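Long-range contacts in putative oxidoreductase (PDB 3WJ7), which is a short-chain dehydrogenase/reductase family protein that probably works as an NAD(P)-dependent oxidoreductase on carbonyl substrates: residues 79-84 and 108-113; 119-124 and 172-177. One frame throughout, in Å; residues are numbered along the deposited sequence.

Contact 1: 79-84 and 108-113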
loop_
_atom_site.group_PDB
_atom_site.type_symbol
_atom_site.label_atom_id
_atom_site.label_comp_id
_atom_site.label_asym_id
_atom_site.label_seq_id
_atom_site.Cartn_x
_atom_site.Cartn_y
_atom_site.Cartn_z
ATOM N N LYS A 79 12.211 31.111 17.259
ATOM C CA LYS A 79 11.972 32.160 16.284
ATOM C C LYS A 79 11.947 31.610 14.844
ATOM O O LYS A 79 11.215 32.132 13.967
ATOM C CB LYS A 79 13.083 33.229 16.436
ATOM C CG LYS A 79 13.152 34.287 15.326
ATOM C CD LYS A 79 14.395 35.172 15.446
ATOM C CE LYS A 79 14.255 36.466 14.634
ATOM N NZ LYS A 79 15.538 36.847 13.969
ATOM N N ILE A 80 12.795 30.600 14.615
ATOM C CA ILE A 80 13.117 30.063 13.290
ATOM C C ILE A 80 13.128 28.524 13.301
ATOM O O ILE A 80 13.708 27.864 14.194
ATOM C CB ILE A 80 14.496 30.533 12.801
ATOM C CG1 ILE A 80 14.513 32.050 12.504
ATOM C CG2 ILE A 80 14.925 29.786 11.552
ATOM C CD1 ILE A 80 15.885 32.631 12.769
ATOM N N LEU A 81 12.472 27.983 12.288
ATOM C CA LEU A 81 12.324 26.581 12.110
ATOM C C LEU A 81 12.862 26.167 10.732
ATOM O O LEU A 81 12.470 26.717 9.686
ATOM C CB LEU A 81 10.862 26.188 12.255
ATOM C CG LEU A 81 10.602 24.735 11.833
ATOM C CD1 LEU A 81 11.317 23.745 12.764
ATOM C CD2 LEU A 81 9.115 24.440 11.784
ATOM N N PHE A 82 13.791 25.213 10.781
ATOM C CA PHE A 82 14.248 24.429 9.636
ATOM C C PHE A 82 13.627 23.039 9.710
ATOM O O PHE A 82 13.987 22.250 10.587
ATOM C CB PHE A 82 15.766 24.301 9.649
ATOM C CG PHE A 82 16.454 25.555 9.317
ATOM C CD1 PHE A 82 16.890 25.794 8.028
ATOM C CD2 PHE A 82 16.641 26.541 10.293
ATOM C CE1 PHE A 82 17.549 27.000 7.702
ATOM C CE2 PHE A 82 17.270 27.739 9.977
ATOM C CZ PHE A 82 17.740 27.970 8.687
ATOM N N HIS A 83 12.711 22.737 8.809
ATOM C CA HIS A 83 12.103 21.408 8.778
ATOM C C HIS A 83 12.842 20.572 7.772
ATOM O O HIS A 83 12.661 20.760 6.595
ATOM C CB HIS A 83 10.625 21.466 8.370
ATOM C CG HIS A 83 9.962 20.120 8.349
ATOM N ND1 HIS A 83 10.483 19.023 9.011
ATOM C CD2 HIS A 83 8.814 19.695 7.762
ATOM C CE1 HIS A 83 9.691 17.987 8.826
ATOM N NE2 HIS A 83 8.675 18.369 8.070
ATOM N N VAL A 84 13.687 19.671 8.220
ATOM C CA VAL A 84 14.335 18.772 7.277
ATOM C C VAL A 84 13.839 17.318 7.475
ATOM O O VAL A 84 13.773 16.837 8.591
ATOM C CB VAL A 84 15.865 18.818 7.413
ATOM C CG1 VAL A 84 16.503 18.019 6.266
ATOM C CG2 VAL A 84 16.374 20.264 7.464
ATOM N N ASN A 108 1.259 18.838 10.812
ATOM C CA ASN A 108 1.271 19.120 12.230
ATOM C C ASN A 108 2.426 20.139 12.582
ATOM O O ASN A 108 2.220 21.155 13.298
ATOM C CB ASN A 108 1.345 17.816 13.041
ATOM C CG ASN A 108 0.087 16.902 12.846
ATOM O OD1 ASN A 108 -0.992 17.374 12.487
ATOM N ND2 ASN A 108 0.241 15.595 13.087
ATOM N N LEU A 109 3.626 19.878 12.073
ATOM C CA LEU A 109 4.725 20.707 12.400
ATOM C C LEU A 109 4.429 22.154 11.967
ATOM O O LEU A 109 4.594 23.098 12.774
ATOM C CB LEU A 109 6.009 20.216 11.739
ATOM C CG LEU A 109 7.216 21.081 12.113
ATOM C CD1 LEU A 109 7.477 20.991 13.616
ATOM C CD2 LEU A 109 8.445 20.641 11.330
ATOM N N MET A 110 3.999 22.321 10.716
ATOM C CA MET A 110 3.681 23.643 10.183
ATOM C C MET A 110 2.578 24.376 10.975
ATOM O O MET A 110 2.714 25.545 11.319
ATOM C CB MET A 110 3.323 23.556 8.700
ATOM C CG MET A 110 4.459 23.130 7.771
ATOM S SD MET A 110 6.063 23.970 7.918
ATOM C CE MET A 110 7.057 22.707 8.684
ATOM N N LEU A 111 1.479 23.687 11.265
ATOM C CA LEU A 111 0.434 24.272 12.064
ATOM C C LEU A 111 0.924 24.604 13.480
ATOM O O LEU A 111 0.610 25.671 13.999
ATOM C CB LEU A 111 -0.778 23.374 12.102
ATOM C CG LEU A 111 -1.647 23.151 10.848
ATOM C CD1 LEU A 111 -2.819 22.216 11.179
ATOM C CD2 LEU A 111 -2.172 24.464 10.303
ATOM N N ALA A 112 1.712 23.716 14.088
ATOM C CA ALA A 112 2.262 23.971 15.436
ATOM C C ALA A 112 3.174 25.181 15.502
ATOM O O ALA A 112 3.088 25.957 16.458
ATOM C CB ALA A 112 2.951 22.734 16.019
ATOM N N ALA A 113 4.026 25.354 14.494
ATOM C CA ALA A 113 4.960 26.516 14.414
ATOM C C ALA A 113 4.202 27.831 14.219
ATOM O O ALA A 113 4.621 28.920 14.673
ATOM C CB ALA A 113 5.935 26.336 13.275
#
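Leu81 and His83 of the strand in 79-84 meet Leu109, Met110 and Ala113 of the helix through 108-113, and the two axes run almost exactly antiparallel (177°) with 10.7 Å at their closest approach. That separation leaves room for one layer of side chains between strand and helix, and no hydrogen bond crosses it. Leu81 and Leu109 reach tip to tip, Leu81 CD2 lying 3.9 Å from Leu109 CG. The same methyl, Leu81 CD2, rests 4.0 Å from Ala113 CB, where a small residue lets the helix backbone come near the strand. His83 has CG anti to its backbone N (chi1 -179°), which carries the imidazole out to the helix; there Leu109 CD2 sits over one ring face in a CH-pi contact, 3.5 Å from the ring centroid. Met110, bent at chi2 and chi3, curls back so that its methyl comes toward the strand, CE 3.6 Å from His83 CD2. Both ring nitrogens are satisfied beyond this interface, ND1 by Thr19 and NE2 by Thr106, so a buried polar ring can lie among apolar groups with its rotation fixed. A leucine here, with no ring nitrogens and no flat face, would probably leave the Thr19 and Thr106 hydroxyls without their ring partners and Leu109 CD2 without its CH-pi contact. Strand 78-83, helix 95-115 and strand 120-124 form a beta-alpha-beta unit of the Rossmann fold.

Contact 2: 119-124 and 172-177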
loop_
_atom_site.group_PDB
_atom_site.type_symbol
_atom_site.label_atom_id
_atom_site.label_comp_id
_atom_site.label_asym_id
_atom_site.label_seq_id
_atom_site.Cartn_x
_atom_site.Cartn_y
_atom_site.Cartn_z
ATOM N N GLU A 119 8.544 32.853 13.568
ATOM C CA GLU A 119 8.548 33.981 12.635
ATOM C C GLU A 119 8.919 33.547 11.243
ATOM O O GLU A 119 8.451 34.127 10.264
ATOM C CB GLU A 119 9.565 35.059 13.061
ATOM C CG GLU A 119 9.124 35.938 14.226
ATOM C CD GLU A 119 10.270 36.742 14.849
ATOM O OE1 GLU A 119 11.066 37.365 14.097
ATOM O OE2 GLU A 119 10.369 36.759 16.104
ATOM N N LYS A 120 9.830 32.585 11.158
ATOM C CA LYS A 120 10.277 32.112 9.858
ATOM C C LYS A 120 10.530 30.602 9.814
ATOM O O LYS A 120 11.131 30.033 10.739
ATOM C CB LYS A 120 11.486 32.896 9.361
ATOM C CG LYS A 120 11.534 32.931 7.838
ATOM C CD LYS A 120 12.471 34.027 7.336
ATOM C CE LYS A 120 11.725 35.332 7.058
ATOM N NZ LYS A 120 12.567 36.146 6.159
ATOM N N ILE A 121 10.052 29.979 8.732
ATOM C CA ILE A 121 10.125 28.553 8.555
ATOM C C ILE A 121 10.841 28.310 7.260
ATOM O O ILE A 121 10.517 28.902 6.229
ATOM C CB ILE A 121 8.704 27.947 8.520
ATOM C CG1 ILE A 121 8.077 28.097 9.886
ATOM C CG2 ILE A 121 8.732 26.453 8.176
ATOM C CD1 ILE A 121 6.575 27.951 9.882
ATOM N N ILE A 122 11.851 27.466 7.296
ATOM C CA ILE A 122 12.441 27.019 6.050
ATOM C C ILE A 122 12.127 25.550 5.889
ATOM O O ILE A 122 12.494 24.705 6.742
ATOM C CB ILE A 122 13.934 27.207 6.062
ATOM C CG1 ILE A 122 14.254 28.695 6.041
ATOM C CG2 ILE A 122 14.616 26.498 4.877
ATOM C CD1 ILE A 122 15.648 28.753 6.560
ATOM N N TYR A 123 11.425 25.249 4.802
ATOM C CA TYR A 123 10.994 23.921 4.544
ATOM C C TYR A 123 11.897 23.249 3.520
ATOM O O TYR A 123 12.064 23.744 2.372
ATOM C CB TYR A 123 9.562 23.913 4.051
ATOM C CG TYR A 123 9.140 22.509 3.697
ATOM C CD1 TYR A 123 9.206 21.494 4.641
ATOM C CD2 TYR A 123 8.767 22.186 2.417
ATOM C CE1 TYR A 123 8.848 20.197 4.335
ATOM C CE2 TYR A 123 8.401 20.897 2.089
ATOM C CZ TYR A 123 8.446 19.915 3.058
ATOM O OH TYR A 123 8.088 18.665 2.740
ATOM N N CYS A 124 12.468 22.109 3.927
ATOM C CA CYS A 124 13.303 21.342 3.029
ATOM C C CYS A 124 12.466 20.404 2.241
ATOM O O CYS A 124 11.834 19.512 2.783
ATOM C CB CYS A 124 14.392 20.604 3.758
ATOM S SG CYS A 124 15.744 20.113 2.620
ATOM N N LYS A 172 -3.190 30.446 5.127
ATOM C CA LYS A 172 -3.038 30.734 6.545
ATOM C C LYS A 172 -1.800 31.565 6.800
ATOM O O LYS A 172 -1.405 31.738 7.948
ATOM C CB LYS A 172 -3.040 29.446 7.387
ATOM C CG LYS A 172 -4.280 28.594 7.173
ATOM C CD LYS A 172 -4.472 27.587 8.282
ATOM C CE LYS A 172 -5.938 27.181 8.373
ATOM N NZ LYS A 172 -6.203 26.264 9.527
ATOM N N ASN A 173 -1.191 32.082 5.737
ATOM C CA ASN A 173 -0.031 32.992 5.891
ATOM C C ASN A 173 1.121 32.433 6.752
ATOM O O ASN A 173 1.763 33.156 7.532
ATOM C CB ASN A 173 -0.504 34.367 6.371
ATOM C CG ASN A 173 -1.739 34.832 5.609
ATOM O OD1 ASN A 173 -1.646 35.279 4.456
ATOM N ND2 ASN A 173 -2.914 34.669 6.227
ATOM N N LEU A 174 1.358 31.129 6.580
ATOM C CA LEU A 174 2.565 30.439 7.053
ATOM C C LEU A 174 3.883 31.132 6.546
ATOM O O LEU A 174 4.090 31.352 5.371
ATOM C CB LEU A 174 2.492 28.961 6.655
ATOM C CG LEU A 174 3.581 28.086 7.265
ATOM C CD1 LEU A 174 3.221 27.598 8.661
ATOM C CD2 LEU A 174 3.943 26.933 6.335
ATOM N N PRO A 175 4.757 31.528 7.453
ATOM C CA PRO A 175 5.839 32.337 6.907
ATOM C C PRO A 175 6.972 31.445 6.401
ATOM O O PRO A 175 8.105 31.520 6.897
ATOM C CB PRO A 175 6.266 33.161 8.114
ATOM C CG PRO A 175 5.954 32.279 9.280
ATOM C CD PRO A 175 4.663 31.625 8.921
ATOM N N ALA A 176 6.648 30.578 5.448
ATOM C CA ALA A 176 7.597 29.548 4.973
ATOM C C ALA A 176 8.260 29.877 3.637
ATOM O O ALA A 176 7.636 30.441 2.709
ATOM C CB ALA A 176 6.930 28.166 4.915
ATOM N N ILE A 177 9.541 29.544 3.574
ATOM C CA ILE A 177 10.332 29.608 2.370
ATOM C C ILE A 177 10.706 28.168 2.063
ATOM O O ILE A 177 11.131 27.438 2.968
ATOM C CB ILE A 177 11.616 30.389 2.664
ATOM C CG1 ILE A 177 11.295 31.871 2.908
ATOM C CG2 ILE A 177 12.678 30.120 1.609
ATOM C CD1 ILE A 177 12.421 32.719 3.517
#
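Ile121 has CG1 anti to its carbonyl carbon (chi1 -67°) and an extended chi2 of 162°, which sends CD1 to Leu174, whose CG is anti to the backbone N (chi1 -171°). The two side chains cross at about a right angle, Ile121 CD1 lying 3.6 Å from Leu174 CD1. Beside them the small Ala176 shares a sheet face with Ile121, its CB 4.0 Å from Ile121 CB. Ile122 and Ile177 occupy the opposite face, where Ile177 CD1 meets the aliphatic part of Lys120, 4.0 Å from its CD; the long lysine chain can cover the isoleucine there and still carry its ammonium group farther out. Strands 120-124 and 176-185 pair in parallel, Ile121 beside Ala176 and Ile122 beside Ile177, as neighbouring strands of a Rossmann-fold core do. Ile121 is gripped at both backbone ends: its N donates to Pro175 O (3.1 Å) and its O accepts Ile177 N (2.9 Å). Tyr123 N then binds Ile177 O, also at 2.9 Å. Pro175, having no N-H to offer the sheet, suits the strand's entrance: it centres an inverse gamma turn, and its ring lies beside the Glu119 carbonyl.

How the contacts relate
Contacts 1 and 2 lie side by side, their centres about 7 Å apart, and follow one another along the chain: helix 95-115 leads from contact 1 directly into strand 120-124 of contact 2. Strands 78-83 and 120-124 are parallel neighbours, joined by probable hydrogen bonds from Ile122 N to Leu81 O (2.6 Å) and from Glu119 N to Lys79 O (2.8 Å). Ile121 links the two cores, touching Leu81, Met110 and Ala113 as well as its partners in contact 2, while Met110 also packs on Leu174. Farther along, the rings of His83 and Tyr123 meet with their planes at about 40°; their side chains lie about 9 and 7 Å, respectively, from a bound mercury(II) ion.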